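Local coordinates for protein lipopolysaccharide heptosyltransferase 2 (Escherichia coli, PDB 1PSW) that transfers the second heptose from ADP-L-glycero-D-manno-heptose onto heptosyl-Kdo2-lipid A during synthesis of the lipopolysaccharide core, at residues 46-51 with 158-163; 257-262 with 277-282; 38-43 with 250-255; 20-25 with 154-159. One frame throughout, in Å; residues are numbered along the deposited sequence.

The chain belongs to the GT-B clan, with two six-stranded parallel sheets in Rossmann-like halves. Along the chain, contact 4 opens first, then contacts 3 and 1; they close in the order 4, 1, 3, and contact 2 follows. Contacts 1 and 4 share Pro158 and Gln159 of the connecting segment before helix 164-173, their centres about 12 Å apart. Contacts 2 and 3 both use helix 252-260, with centres about 16 Å apart. Contact 3 joins the halves directly, contacts 1 and 4 seat the connecting segment against the first, and contact 2 is internal to the second. GT-B active sites lie in the cleft between halves, so contacts 1, 3 and 4 probably bear on how these are held together.

Contact 1: 46-51 with 158-163; sequences SRMPEV and PQLQVS
Arg47 and Gln161 supply the direct hydrogen bond between 46-51 and 158-163. Arg47 NH2 donates to the backbone O of Gln161 at 3.2 Å, with an N-H...O angle of 152°; the oxygen lies close to the guanidinium plane, and the nitrogen meets it in the carbonyl plane on a lone pair. Bends at chi2 (-58°) and chi3 (-51°) curl the arginine so that this edge faces the other chain segment. Its other branch, NH1, forms a salt bridge with Glu166, so two nitrogens of the guanidinium each have a partner.

Two waters widen the polar seam. One accepts from Arg47 NE at 2.8 Å and donates to both Arg47 O and Gln161 O, the latter at 2.7 Å. The second accepts from Gln161 N at 2.9 Å and donates to Arg47 O at 3.0 Å.

Apolar packing joins Leu160 CD2 to CG of Met48 at 4.2 Å; Met48 is a selenomethionine that begins a type I turn ending at Val51. Two methyls also meet polar atoms: Leu160 CD2 rests 3.7 Å from Arg47 O, and Val162 CG2 approaches Arg47 NH2 to 3.7 Å, the side chains of Arg47 and Val162 crossing nearly at a right angle.

Helix 11-27 receives Leu160 on Met15, while helix 252-260 carries Val256 and Ala260 against Val162. Ser163 N-caps helix 164-173, where Glu166 accepts a hydrogen bond from its backbone N, as in a capping box.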
loop_
_atom_site.group_PDB
_atom_site.type_symbol
_atom_site.label_atom_id
_atom_site.label_comp_id
_atom_site.label_asym_id
_atom_site.label_seq_id
_atom_site.Cartn_x
_atom_site.Cartn_y
_atom_site.Cartn_z
ATOM N N SER A 46 -9.196 8.789 0.152
ATOM C CA SER A 46 -10.450 9.114 -0.517
ATOM C C SER A 46 -11.014 7.884 -1.225
ATOM O O SER A 46 -12.186 7.863 -1.595
ATOM C CB SER A 46 -10.252 10.248 -1.528
ATOM O OG SER A 46 -9.605 9.784 -2.702
ATOM N N ARG A 47 -10.182 6.860 -1.408
ATOM C CA ARG A 47 -10.629 5.636 -2.052
ATOM C C ARG A 47 -11.161 4.624 -1.041
ATOM O O ARG A 47 -11.693 3.589 -1.438
ATOM C CB ARG A 47 -9.493 5.001 -2.868
ATOM C CG ARG A 47 -8.922 5.873 -3.968
ATOM C CD ARG A 47 -9.984 6.310 -4.969
ATOM N NE ARG A 47 -10.785 5.197 -5.481
ATOM C CZ ARG A 47 -11.660 5.321 -6.478
ATOM N NH1 ARG A 47 -11.834 6.500 -7.066
ATOM N NH2 ARG A 47 -12.370 4.280 -6.879
HETATM N N MSE A 48 -11.004 4.915 0.255
HETATM C CA MSE A 48 -11.472 4.034 1.330
HETATM C C MSE A 48 -12.811 4.527 1.873
HETATM O O MSE A 48 -12.897 5.619 2.443
HETATM C CB MSE A 48 -10.455 4.003 2.476
HETATM C CG MSE A 48 -9.102 3.431 2.101
HETATM SE SE MSE A 48 -7.889 3.551 3.576
HETATM C CE MSE A 48 -6.190 3.607 2.601
ATOM N N PRO A 49 -13.880 3.737 1.681
ATOM C CA PRO A 49 -15.213 4.113 2.161
ATOM C C PRO A 49 -15.360 4.164 3.682
ATOM O O PRO A 49 -16.277 4.801 4.202
ATOM C CB PRO A 49 -16.121 3.066 1.515
ATOM C CG PRO A 49 -15.239 1.867 1.427
ATOM C CD PRO A 49 -13.926 2.454 0.959
ATOM N N GLU A 50 -14.461 3.489 4.389
ATOM C CA GLU A 50 -14.500 3.466 5.847
ATOM C C GLU A 50 -14.061 4.796 6.459
ATOM O O GLU A 50 -14.360 5.082 7.622
ATOM C CB GLU A 50 -13.596 2.354 6.395
ATOM C CG GLU A 50 -13.937 0.936 5.932
ATOM C CD GLU A 50 -13.514 0.643 4.500
ATOM O OE1 GLU A 50 -12.591 1.318 3.985
ATOM O OE2 GLU A 50 -14.095 -0.286 3.893
ATOM N N VAL A 51 -13.356 5.606 5.676
ATOM C CA VAL A 51 -12.852 6.889 6.159
ATOM C C VAL A 51 -13.822 8.047 5.946
ATOM O O VAL A 51 -14.241 8.327 4.825
ATOM C CB VAL A 51 -11.499 7.225 5.499
ATOM C CG1 VAL A 51 -11.052 8.625 5.895
ATOM C CG2 VAL A 51 -10.464 6.198 5.930
ATOM N N PRO A 158 -7.402 -5.428 3.538
ATOM C CA PRO A 158 -7.615 -4.169 2.818
ATOM C C PRO A 158 -8.373 -4.539 1.554
ATOM O O PRO A 158 -8.177 -5.626 1.010
ATOM C CB PRO A 158 -6.200 -3.702 2.507
ATOM C CG PRO A 158 -5.396 -4.277 3.651
ATOM C CD PRO A 158 -5.967 -5.661 3.788
ATOM N N GLN A 159 -9.217 -3.634 1.082
ATOM C CA GLN A 159 -10.012 -3.915 -0.099
ATOM C C GLN A 159 -10.440 -2.604 -0.740
ATOM O O GLN A 159 -10.935 -1.705 -0.065
ATOM C CB GLN A 159 -11.228 -4.749 0.320
ATOM C CG GLN A 159 -12.181 -5.138 -0.786
ATOM C CD GLN A 159 -13.186 -6.189 -0.325
ATOM O OE1 GLN A 159 -13.873 -6.010 0.684
ATOM N NE2 GLN A 159 -13.276 -7.289 -1.067
ATOM N N LEU A 160 -10.221 -2.496 -2.046
ATOM C CA LEU A 160 -10.571 -1.301 -2.803
ATOM C C LEU A 160 -11.425 -1.669 -4.009
ATOM O O LEU A 160 -11.227 -2.717 -4.618
ATOM C CB LEU A 160 -9.303 -0.586 -3.282
ATOM C CG LEU A 160 -8.351 -0.023 -2.219
ATOM C CD1 LEU A 160 -7.090 0.538 -2.874
ATOM C CD2 LEU A 160 -9.064 1.055 -1.418
ATOM N N GLN A 161 -12.365 -0.799 -4.357
ATOM C CA GLN A 161 -13.249 -1.029 -5.496
ATOM C C GLN A 161 -13.112 0.154 -6.454
ATOM O O GLN A 161 -12.896 1.286 -6.026
ATOM C CB GLN A 161 -14.704 -1.149 -5.022
ATOM C CG GLN A 161 -14.949 -2.237 -3.968
ATOM C CD GLN A 161 -14.918 -3.640 -4.543
ATOM O OE1 GLN A 161 -15.701 -3.970 -5.435
ATOM N NE2 GLN A 161 -14.015 -4.477 -4.036
ATOM N N VAL A 162 -13.231 -0.129 -7.749
ATOM C CA VAL A 162 -13.126 0.879 -8.802
ATOM C C VAL A 162 -14.150 0.561 -9.897
ATOM O O VAL A 162 -14.235 -0.579 -10.359
ATOM C CB VAL A 162 -11.699 0.890 -9.427
ATOM C CG1 VAL A 162 -11.664 1.807 -10.642
ATOM C CG2 VAL A 162 -10.665 1.336 -8.396
ATOM N N SER A 163 -14.920 1.556 -10.325
ATOM C CA SER A 163 -15.933 1.334 -11.360
ATOM C C SER A 163 -15.368 1.409 -12.775
ATOM O O SER A 163 -14.287 1.957 -12.995
ATOM C CB SER A 163 -17.045 2.368 -11.227
ATOM O OG SER A 163 -16.566 3.660 -11.562
HETATM O O HOH W 1 -13.152 1.078 -2.302
HETATM O O HOH W 2 -11.199 2.636 -4.385
HETATM O O HOH W 3 -13.645 -1.386 1.515
#

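Contact 2: 257-262 with 277-282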
loop_
_atom_site.group_PDB
_atom_site.type_symbol
_atom_site.label_atom_id
_atom_site.label_comp_id
_atom_site.label_asym_id
_atom_site.label_seq_id
_atom_site.Cartn_x
_atom_site.Cartn_y
_atom_site.Cartn_z
ATOM N N ILE A 257 -6.923 3.692 -9.557
ATOM C CA ILE A 257 -7.815 3.460 -10.685
ATOM C C ILE A 257 -7.092 2.767 -11.847
ATOM O O ILE A 257 -7.560 1.758 -12.356
ATOM C CB ILE A 257 -8.434 4.801 -11.181
ATOM C CG1 ILE A 257 -9.345 5.387 -10.090
ATOM C CG2 ILE A 257 -9.213 4.566 -12.471
ATOM C CD1 ILE A 257 -9.691 6.858 -10.284
ATOM N N LEU A 258 -5.937 3.299 -12.235
ATOM C CA LEU A 258 -5.172 2.716 -13.348
ATOM C C LEU A 258 -4.683 1.291 -13.073
ATOM O O LEU A 258 -4.674 0.445 -13.968
ATOM C CB LEU A 258 -3.990 3.620 -13.710
ATOM C CG LEU A 258 -4.402 4.958 -14.343
ATOM C CD1 LEU A 258 -3.193 5.871 -14.514
ATOM C CD2 LEU A 258 -5.075 4.709 -15.692
ATOM N N ILE A 259 -4.249 1.043 -11.845
ATOM C CA ILE A 259 -3.813 -0.289 -11.469
ATOM C C ILE A 259 -5.007 -1.245 -11.613
ATOM O O ILE A 259 -4.872 -2.358 -12.130
ATOM C CB ILE A 259 -3.265 -0.292 -10.012
ATOM C CG1 ILE A 259 -1.886 0.376 -10.002
ATOM C CG2 ILE A 259 -3.173 -1.736 -9.468
ATOM C CD1 ILE A 259 -1.312 0.627 -8.618
ATOM N N ALA A 260 -6.182 -0.797 -11.188
ATOM C CA ALA A 260 -7.386 -1.613 -11.289
ATOM C C ALA A 260 -7.687 -1.948 -12.755
ATOM O O ALA A 260 -8.229 -3.006 -13.051
ATOM C CB ALA A 260 -8.570 -0.861 -10.670
ATOM N N ALA A 261 -7.328 -1.046 -13.669
ATOM C CA ALA A 261 -7.584 -1.253 -15.095
ATOM C C ALA A 261 -6.598 -2.206 -15.776
ATOM O O ALA A 261 -6.802 -2.596 -16.919
ATOM C CB ALA A 261 -7.597 0.090 -15.817
ATOM N N CYS A 262 -5.525 -2.567 -15.079
ATOM C CA CYS A 262 -4.517 -3.477 -15.628
ATOM C C CYS A 262 -4.914 -4.936 -15.529
ATOM O O CYS A 262 -5.518 -5.341 -14.542
ATOM C CB CYS A 262 -3.188 -3.327 -14.893
ATOM S SG CYS A 262 -2.359 -1.727 -15.142
ATOM N N ALA A 277 -2.835 -5.614 -4.511
ATOM C CA ALA A 277 -3.408 -6.726 -3.750
ATOM C C ALA A 277 -4.814 -6.389 -3.251
ATOM O O ALA A 277 -5.707 -7.230 -3.281
ATOM C CB ALA A 277 -2.497 -7.074 -2.563
ATOM N N ALA A 278 -4.999 -5.156 -2.786
ATOM C CA ALA A 278 -6.289 -4.700 -2.282
ATOM C C ALA A 278 -7.316 -4.646 -3.402
ATOM O O ALA A 278 -8.509 -4.825 -3.163
ATOM C CB ALA A 278 -6.137 -3.325 -1.645
ATOM N N LEU A 279 -6.846 -4.393 -4.618
ATOM C CA LEU A 279 -7.718 -4.320 -5.787
ATOM C C LEU A 279 -8.014 -5.706 -6.350
ATOM O O LEU A 279 -8.810 -5.849 -7.276
ATOM C CB LEU A 279 -7.067 -3.451 -6.867
ATOM C CG LEU A 279 -7.062 -1.953 -6.551
ATOM C CD1 LEU A 279 -6.062 -1.209 -7.445
ATOM C CD2 LEU A 279 -8.481 -1.403 -6.757
ATOM N N ASN A 280 -7.355 -6.722 -5.798
ATOM C CA ASN A 280 -7.551 -8.104 -6.238
ATOM C C ASN A 280 -7.147 -8.308 -7.707
ATOM O O ASN A 280 -7.800 -9.044 -8.452
ATOM C CB ASN A 280 -9.020 -8.499 -6.042
ATOM C CG ASN A 280 -9.230 -10.003 -6.047
ATOM O OD1 ASN A 280 -8.465 -10.742 -5.430
ATOM N ND2 ASN A 280 -10.272 -10.461 -6.728
ATOM N N ARG A 281 -6.080 -7.639 -8.122
ATOM C CA ARG A 281 -5.589 -7.761 -9.485
ATOM C C ARG A 281 -4.523 -8.856 -9.506
ATOM O O ARG A 281 -3.783 -9.020 -8.537
ATOM C CB ARG A 281 -4.953 -6.435 -9.945
ATOM C CG ARG A 281 -5.912 -5.256 -10.151
ATOM C CD ARG A 281 -6.670 -5.373 -11.470
ATOM N NE ARG A 281 -7.698 -6.384 -11.401
ATOM C CZ ARG A 281 -7.983 -7.243 -12.368
ATOM N NH1 ARG A 281 -7.312 -7.232 -13.513
ATOM N NH2 ARG A 281 -8.945 -8.132 -12.165
ATOM N N PRO A 282 -4.445 -9.642 -10.593
ATOM C CA PRO A 282 -3.413 -10.683 -10.622
ATOM C C PRO A 282 -2.092 -9.943 -10.477
ATOM O O PRO A 282 -1.895 -8.894 -11.089
ATOM C CB PRO A 282 -3.577 -11.295 -12.004
ATOM C CG PRO A 282 -5.055 -11.158 -12.246
ATOM C CD PRO A 282 -5.341 -9.751 -11.757
#
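Ala260 and Leu279 bring the backbones of 257-262 and 277-282 within 6.1 Å, CA to CA, where the last turns of helices 252-260 and 271-278 meet and a Schellman motif with positive phi at Asn280 ends the second helix. Leu279 and Arg281, on either side of that reversal, both point toward the first segment.

Leu279 fills the apolar half of the contact with its two methyl branches. CD1 meets Ile259 CG2 at 3.6 Å, the side chains crossing roughly at a right angle, while CD2 lies 4.0 Å from Ala260 CB.

Arg281 reaches the carbonyls at and just past the C-terminal end of helix 252-260. Its CD sits 3.2 Å from Ala260 O, and beyond it NH1 donates to Cys262 O at 2.8 Å with an N-H...O angle of 159°. This oxygen lies near the guanidinium plane, and the donor approaches in the carbonyl plane. Opposite bends at chi2 (-78°) and chi3 (74°) fold the chain back to reach it. Pro282 CD covers one guanidinium face, 3.6 Å above its centre. NH1 also forms a salt bridge with Glu346 of helix 332-347, which touches Pro282 too.

Both helices belong to consecutive beta-alpha-beta units of the second Rossmann-like half, and the segments lead into its neighbouring parallel strands 264-268 and 283-287. Pro282 bonds through its backbone to Ile265, and helix 164-173 packs on Ala260 through Lys167.

Contact 3: 38-43 with 250-255; sequences PAWCRP and TQLDQA
Pro43 puts the CB-CG side of its ring against the first turn of helix 252-260, with CB 3.5 Å from the backbone N of Asp253 and 3.8 Å from Leu252 CB. Asp253 answers from its own side: its CB comes within 3.5 Å of Pro43 O. Gln251 OE1 approaches Pro43 CG, the two side chains lying obliquely to each other.

Leu252 reaches further, toward Trp40. Its CD1 methyl is 3.3 Å from Trp40 O and 3.8 Å from CE3 of the Trp40 ring, touching the indole at its edge and in its plane. Trp40 CG stands between the backbone N and the carbonyl carbon (chi1 60°), a rotamer that turns the benzo edge to the leucine while Cys41 SG lies over one face of the ring, toward its rim.

No direct hydrogen bond crosses the contact, but a water does: it donates to Trp40 O and accepts from Leu252 N, each at 2.9 Å. The water thus satisfies the Leu252 amide at the start of the helix, where no earlier turn supplies an acceptor. One residue before, the Gln254 side chain folds back to accept from the N-cap amide, Gln251 N to Gln254 OE1 at 2.9 Å.

Short helix 42-45, which follows strand 32-37 of the first sheet, is thereby set against the N-terminal end of helix 252-260 in the other half, with Arg47 beside Asp253.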
loop_
_atom_site.group_PDB
_atom_site.type_symbol
_atom_site.label_atom_id
_atom_site.label_comp_id
_atom_site.label_asym_id
_atom_site.label_seq_id
_atom_site.Cartn_x
_atom_site.Cartn_y
_atom_site.Cartn_z
ATOM N N PRO A 38 -0.088 12.783 5.961
ATOM C CA PRO A 38 0.473 13.806 5.076
ATOM C C PRO A 38 -0.493 14.127 3.940
ATOM O O PRO A 38 -1.401 13.346 3.648
ATOM C CB PRO A 38 1.756 13.156 4.574
ATOM C CG PRO A 38 2.181 12.330 5.736
ATOM C CD PRO A 38 0.882 11.698 6.189
ATOM N N ALA A 39 -0.291 15.276 3.302
ATOM C CA ALA A 39 -1.141 15.712 2.198
ATOM C C ALA A 39 -1.227 14.671 1.079
ATOM O O ALA A 39 -2.313 14.369 0.597
ATOM C CB ALA A 39 -0.624 17.036 1.637
ATOM N N TRP A 40 -0.086 14.119 0.679
ATOM C CA TRP A 40 -0.067 13.139 -0.398
ATOM C C TRP A 40 -0.843 11.856 -0.088
ATOM O O TRP A 40 -1.096 11.043 -0.983
ATOM C CB TRP A 40 1.371 12.781 -0.771
ATOM C CG TRP A 40 2.160 12.205 0.350
ATOM C CD1 TRP A 40 2.939 12.885 1.242
ATOM C CD2 TRP A 40 2.237 10.824 0.718
ATOM N NE1 TRP A 40 3.499 12.008 2.145
ATOM C CE2 TRP A 40 3.084 10.740 1.845
ATOM C CE3 TRP A 40 1.670 9.651 0.205
ATOM C CZ2 TRP A 40 3.379 9.527 2.468
ATOM C CZ3 TRP A 40 1.965 8.439 0.828
ATOM C CH2 TRP A 40 2.813 8.390 1.949
ATOM N N CYS A 41 -1.223 11.674 1.174
ATOM C CA CYS A 41 -1.980 10.493 1.573
ATOM C C CYS A 41 -3.474 10.663 1.333
ATOM O O CYS A 41 -4.199 9.680 1.157
ATOM C CB CYS A 41 -1.752 10.175 3.054
ATOM S SG CYS A 41 -0.131 9.489 3.452
ATOM N N ARG A 42 -3.938 11.906 1.325
ATOM C CA ARG A 42 -5.356 12.162 1.128
ATOM C C ARG A 42 -5.975 11.413 -0.050
ATOM O O ARG A 42 -7.070 10.874 0.073
ATOM C CB ARG A 42 -5.626 13.665 0.964
ATOM C CG ARG A 42 -7.095 13.967 0.668
ATOM C CD ARG A 42 -7.707 14.951 1.654
ATOM N NE ARG A 42 -9.139 15.125 1.414
ATOM C CZ ARG A 42 -9.897 16.028 2.027
ATOM N NH1 ARG A 42 -9.361 16.848 2.921
ATOM N NH2 ARG A 42 -11.191 16.112 1.744
ATOM N N PRO A 43 -5.285 11.372 -1.206
ATOM C CA PRO A 43 -5.838 10.671 -2.372
ATOM C C PRO A 43 -6.197 9.207 -2.113
ATOM O O PRO A 43 -7.256 8.739 -2.529
ATOM C CB PRO A 43 -4.737 10.823 -3.418
ATOM C CG PRO A 43 -4.140 12.151 -3.064
ATOM C CD PRO A 43 -4.033 12.061 -1.564
ATOM N N THR A 250 0.924 10.699 -11.604
ATOM C CA THR A 250 -0.375 10.439 -11.003
ATOM C C THR A 250 -0.434 10.717 -9.507
ATOM O O THR A 250 0.589 10.715 -8.819
ATOM C CB THR A 250 -0.742 8.955 -11.152
ATOM O OG1 THR A 250 0.139 8.182 -10.322
ATOM C CG2 THR A 250 -0.579 8.487 -12.598
ATOM N N GLN A 251 -1.650 10.943 -9.014
ATOM C CA GLN A 251 -1.895 11.121 -7.587
ATOM C C GLN A 251 -2.310 9.699 -7.198
ATOM O O GLN A 251 -2.710 8.923 -8.071
ATOM C CB GLN A 251 -3.048 12.104 -7.349
ATOM C CG GLN A 251 -2.685 13.563 -7.606
ATOM C CD GLN A 251 -1.587 14.052 -6.680
ATOM O OE1 GLN A 251 -1.763 14.108 -5.466
ATOM N NE2 GLN A 251 -0.444 14.400 -7.251
ATOM N N LEU A 252 -2.229 9.343 -5.919
ATOM C CA LEU A 252 -2.581 7.983 -5.492
ATOM C C LEU A 252 -3.964 7.498 -5.925
ATOM O O LEU A 252 -4.139 6.314 -6.228
ATOM C CB LEU A 252 -2.455 7.849 -3.969
ATOM C CG LEU A 252 -1.027 7.907 -3.421
ATOM C CD1 LEU A 252 -1.029 7.895 -1.897
ATOM C CD2 LEU A 252 -0.252 6.723 -3.963
ATOM N N ASP A 253 -4.941 8.400 -5.955
ATOM C CA ASP A 253 -6.280 8.005 -6.358
ATOM C C ASP A 253 -6.281 7.599 -7.831
ATOM O O ASP A 253 -6.909 6.616 -8.203
ATOM C CB ASP A 253 -7.297 9.127 -6.045
ATOM C CG ASP A 253 -7.039 10.419 -6.817
ATOM O OD1 ASP A 253 -5.870 10.793 -7.033
ATOM O OD2 ASP A 253 -8.036 11.071 -7.190
ATOM N N GLN A 254 -5.542 8.326 -8.663
ATOM C CA GLN A 254 -5.471 7.984 -10.070
ATOM C C GLN A 254 -4.674 6.693 -10.255
ATOM O O GLN A 254 -4.986 5.883 -11.132
ATOM C CB GLN A 254 -4.820 9.117 -10.844
ATOM C CG GLN A 254 -5.617 10.390 -10.772
ATOM C CD GLN A 254 -4.864 11.577 -11.306
ATOM O OE1 GLN A 254 -3.735 11.846 -10.894
ATOM N NE2 GLN A 254 -5.483 12.302 -12.229
ATOM N N ALA A 255 -3.643 6.503 -9.434
ATOM C CA ALA A 255 -2.837 5.291 -9.509
ATOM C C ALA A 255 -3.699 4.072 -9.186
ATOM O O ALA A 255 -3.603 3.041 -9.851
ATOM C CB ALA A 255 -1.657 5.376 -8.537
HETATM O O HOH W 4 -1.139 11.033 -3.866
#

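Contact 4: 20-25 with 154-159; sequences LYRTLQ and PLLWPQ
The Arg22 guanidinium is held between Leu156 CB, 3.7 Å above one face and toward its rim, and Gln159 OE1, 3.3 Å above the opposite face, the amide plane turned 38° from the guanidinium. A carbonyl oxygen over a cationic face would probably be drawn there by charge.

The direct hydrogen bond uses the edge of the same group: Arg22 NH1 donates to Trp157 O at 2.7 Å with an N-H...O angle of 153°, the oxygen sitting in the guanidinium plane and the donor in the carbonyl plane. The bend at chi3 (68°) swings the guanidinium off the helix to this carbonyl.

Two waters add indirect links. One accepts from both Arg22 NH1, at 3.1 Å, and Trp157 N. The other accepts from Leu156 N at 3.0 Å and donates to Thr23 OG1 at 2.8 Å, whose own hydroxyl is bonded to Ser19 O one turn earlier.

Leu156 CB also packs on the Arg22 CB methylene at 3.8 Å, and its CD1 methyl sits against Arg22 O at 3.3 Å.

Helix 11-27 follows strand 2-6 of the first Rossmann-like half, and 154-159 runs past it toward helix 164-173. Leu156 O accepts from Ser19 OG, again on helix 11-27, and Leu155 leans on Ile136 of helix 131-137. Away from the segment, the helix packs Tyr21 and Leu24 on strand 32-37 of the first sheet.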
loop_
_atom_site.group_PDB
_atom_site.type_symbol
_atom_site.label_atom_id
_atom_site.label_comp_id
_atom_site.label_asym_id
_atom_site.label_seq_id
_atom_site.Cartn_x
_atom_site.Cartn_y
_atom_site.Cartn_z
ATOM N N LEU A 20 -7.804 -1.998 10.007
ATOM C CA LEU A 20 -8.241 -1.510 11.304
ATOM C C LEU A 20 -9.577 -0.775 11.133
ATOM O O LEU A 20 -10.504 -0.985 11.915
ATOM C CB LEU A 20 -7.198 -0.562 11.920
ATOM C CG LEU A 20 -7.673 0.189 13.173
ATOM C CD1 LEU A 20 -8.022 -0.802 14.285
ATOM C CD2 LEU A 20 -6.582 1.146 13.641
ATOM N N TYR A 21 -9.672 0.079 10.114
ATOM C CA TYR A 21 -10.905 0.837 9.869
ATOM C C TYR A 21 -12.078 -0.103 9.586
ATOM O O TYR A 21 -13.186 0.109 10.090
ATOM C CB TYR A 21 -10.742 1.817 8.692
ATOM C CG TYR A 21 -9.467 2.649 8.745
ATOM C CD1 TYR A 21 -8.858 2.949 9.961
ATOM C CD2 TYR A 21 -8.846 3.094 7.577
ATOM C CE1 TYR A 21 -7.657 3.656 10.021
ATOM C CE2 TYR A 21 -7.648 3.807 7.621
ATOM C CZ TYR A 21 -7.059 4.079 8.851
ATOM O OH TYR A 21 -5.860 4.742 8.912
ATOM N N ARG A 22 -11.836 -1.135 8.779
ATOM C CA ARG A 22 -12.873 -2.107 8.464
ATOM C C ARG A 22 -13.278 -2.853 9.729
ATOM O O ARG A 22 -14.452 -3.132 9.943
ATOM C CB ARG A 22 -12.384 -3.116 7.417
ATOM C CG ARG A 22 -12.210 -2.575 6.000
ATOM C CD ARG A 22 -12.030 -3.720 5.019
ATOM N NE ARG A 22 -13.254 -4.505 4.897
ATOM C CZ ARG A 22 -13.329 -5.725 4.373
ATOM N NH1 ARG A 22 -12.242 -6.330 3.914
ATOM N NH2 ARG A 22 -14.505 -6.338 4.289
ATOM N N THR A 23 -12.300 -3.180 10.567
ATOM C CA THR A 23 -12.588 -3.900 11.796
ATOM C C THR A 23 -13.342 -3.018 12.794
ATOM O O THR A 23 -14.253 -3.489 13.479
ATOM C CB THR A 23 -11.293 -4.441 12.439
ATOM O OG1 THR A 23 -10.611 -5.267 11.490
ATOM C CG2 THR A 23 -11.609 -5.276 13.675
ATOM N N LEU A 24 -12.982 -1.741 12.866
ATOM C CA LEU A 24 -13.646 -0.821 13.786
ATOM C C LEU A 24 -15.130 -0.682 13.480
ATOM O O LEU A 24 -15.956 -0.627 14.386
ATOM C CB LEU A 24 -12.989 0.560 13.730
ATOM C CG LEU A 24 -11.636 0.698 14.432
ATOM C CD1 LEU A 24 -11.005 2.026 14.057
ATOM C CD2 LEU A 24 -11.816 0.588 15.931
ATOM N N GLN A 25 -15.463 -0.619 12.198
ATOM C CA GLN A 25 -16.848 -0.482 11.790
ATOM C C GLN A 25 -17.636 -1.773 11.943
ATOM O O GLN A 25 -18.865 -1.764 11.942
ATOM C CB GLN A 25 -16.903 0.038 10.359
ATOM C CG GLN A 25 -16.320 1.449 10.265
ATOM C CD GLN A 25 -16.787 2.214 9.049
ATOM O OE1 GLN A 25 -16.869 3.446 9.067
ATOM N NE2 GLN A 25 -17.097 1.493 7.979
ATOM N N PRO A 154 -13.444 -14.240 9.914
ATOM C CA PRO A 154 -12.273 -13.948 9.079
ATOM C C PRO A 154 -11.773 -12.524 9.297
ATOM O O PRO A 154 -12.549 -11.641 9.660
ATOM C CB PRO A 154 -12.809 -14.149 7.665
ATOM C CG PRO A 154 -14.219 -13.662 7.791
ATOM C CD PRO A 154 -14.663 -14.311 9.087
ATOM N N LEU A 155 -10.481 -12.298 9.081
ATOM C CA LEU A 155 -9.926 -10.959 9.243
ATOM C C LEU A 155 -10.398 -10.123 8.065
ATOM O O LEU A 155 -10.613 -10.647 6.972
ATOM C CB LEU A 155 -8.394 -10.991 9.257
ATOM C CG LEU A 155 -7.716 -11.867 10.309
ATOM C CD1 LEU A 155 -6.202 -11.727 10.193
ATOM C CD2 LEU A 155 -8.180 -11.457 11.691
ATOM N N LEU A 156 -10.574 -8.828 8.284
ATOM C CA LEU A 156 -10.996 -7.954 7.200
ATOM C C LEU A 156 -9.757 -7.355 6.542
ATOM O O LEU A 156 -9.149 -6.429 7.074
ATOM C CB LEU A 156 -11.901 -6.847 7.739
ATOM C CG LEU A 156 -13.129 -7.397 8.474
ATOM C CD1 LEU A 156 -14.015 -6.250 8.916
ATOM C CD2 LEU A 156 -13.888 -8.348 7.565
ATOM N N TRP A 157 -9.389 -7.903 5.388
ATOM C CA TRP A 157 -8.221 -7.455 4.640
ATOM C C TRP A 157 -8.476 -6.146 3.911
ATOM O O TRP A 157 -9.628 -5.768 3.685
ATOM C CB TRP A 157 -7.829 -8.504 3.593
ATOM C CG TRP A 157 -7.106 -9.708 4.112
ATOM C CD1 TRP A 157 -6.724 -9.958 5.404
ATOM C CD2 TRP A 157 -6.618 -10.802 3.331
ATOM N NE1 TRP A 157 -6.023 -11.138 5.468
ATOM C CE2 TRP A 157 -5.943 -11.676 4.208
ATOM C CE3 TRP A 157 -6.681 -11.127 1.966
ATOM C CZ2 TRP A 157 -5.334 -12.857 3.771
ATOM C CZ3 TRP A 157 -6.072 -12.304 1.531
ATOM C CH2 TRP A 157 -5.409 -13.150 2.432
ATOM N N PRO A 158 -7.402 -5.428 3.538
ATOM C CA PRO A 158 -7.615 -4.169 2.818
ATOM C C PRO A 158 -8.373 -4.539 1.554
ATOM O O PRO A 158 -8.177 -5.626 1.010
ATOM C CB PRO A 158 -6.200 -3.702 2.507
ATOM C CG PRO A 158 -5.396 -4.277 3.651
ATOM C CD PRO A 158 -5.967 -5.661 3.788
ATOM N N GLN A 159 -9.217 -3.634 1.082
ATOM C CA GLN A 159 -10.012 -3.915 -0.099
ATOM C C GLN A 159 -10.440 -2.604 -0.740
ATOM O O GLN A 159 -10.935 -1.705 -0.065
ATOM C CB GLN A 159 -11.228 -4.749 0.320
ATOM C CG GLN A 159 -12.181 -5.138 -0.786
ATOM C CD GLN A 159 -13.186 -6.189 -0.325
ATOM O OE1 GLN A 159 -13.873 -6.010 0.684
ATOM N NE2 GLN A 159 -13.276 -7.289 -1.067
HETATM O O HOH W 5 -11.548 -9.305 3.836
HETATM O O HOH W 6 -10.720 -8.081 11.185
#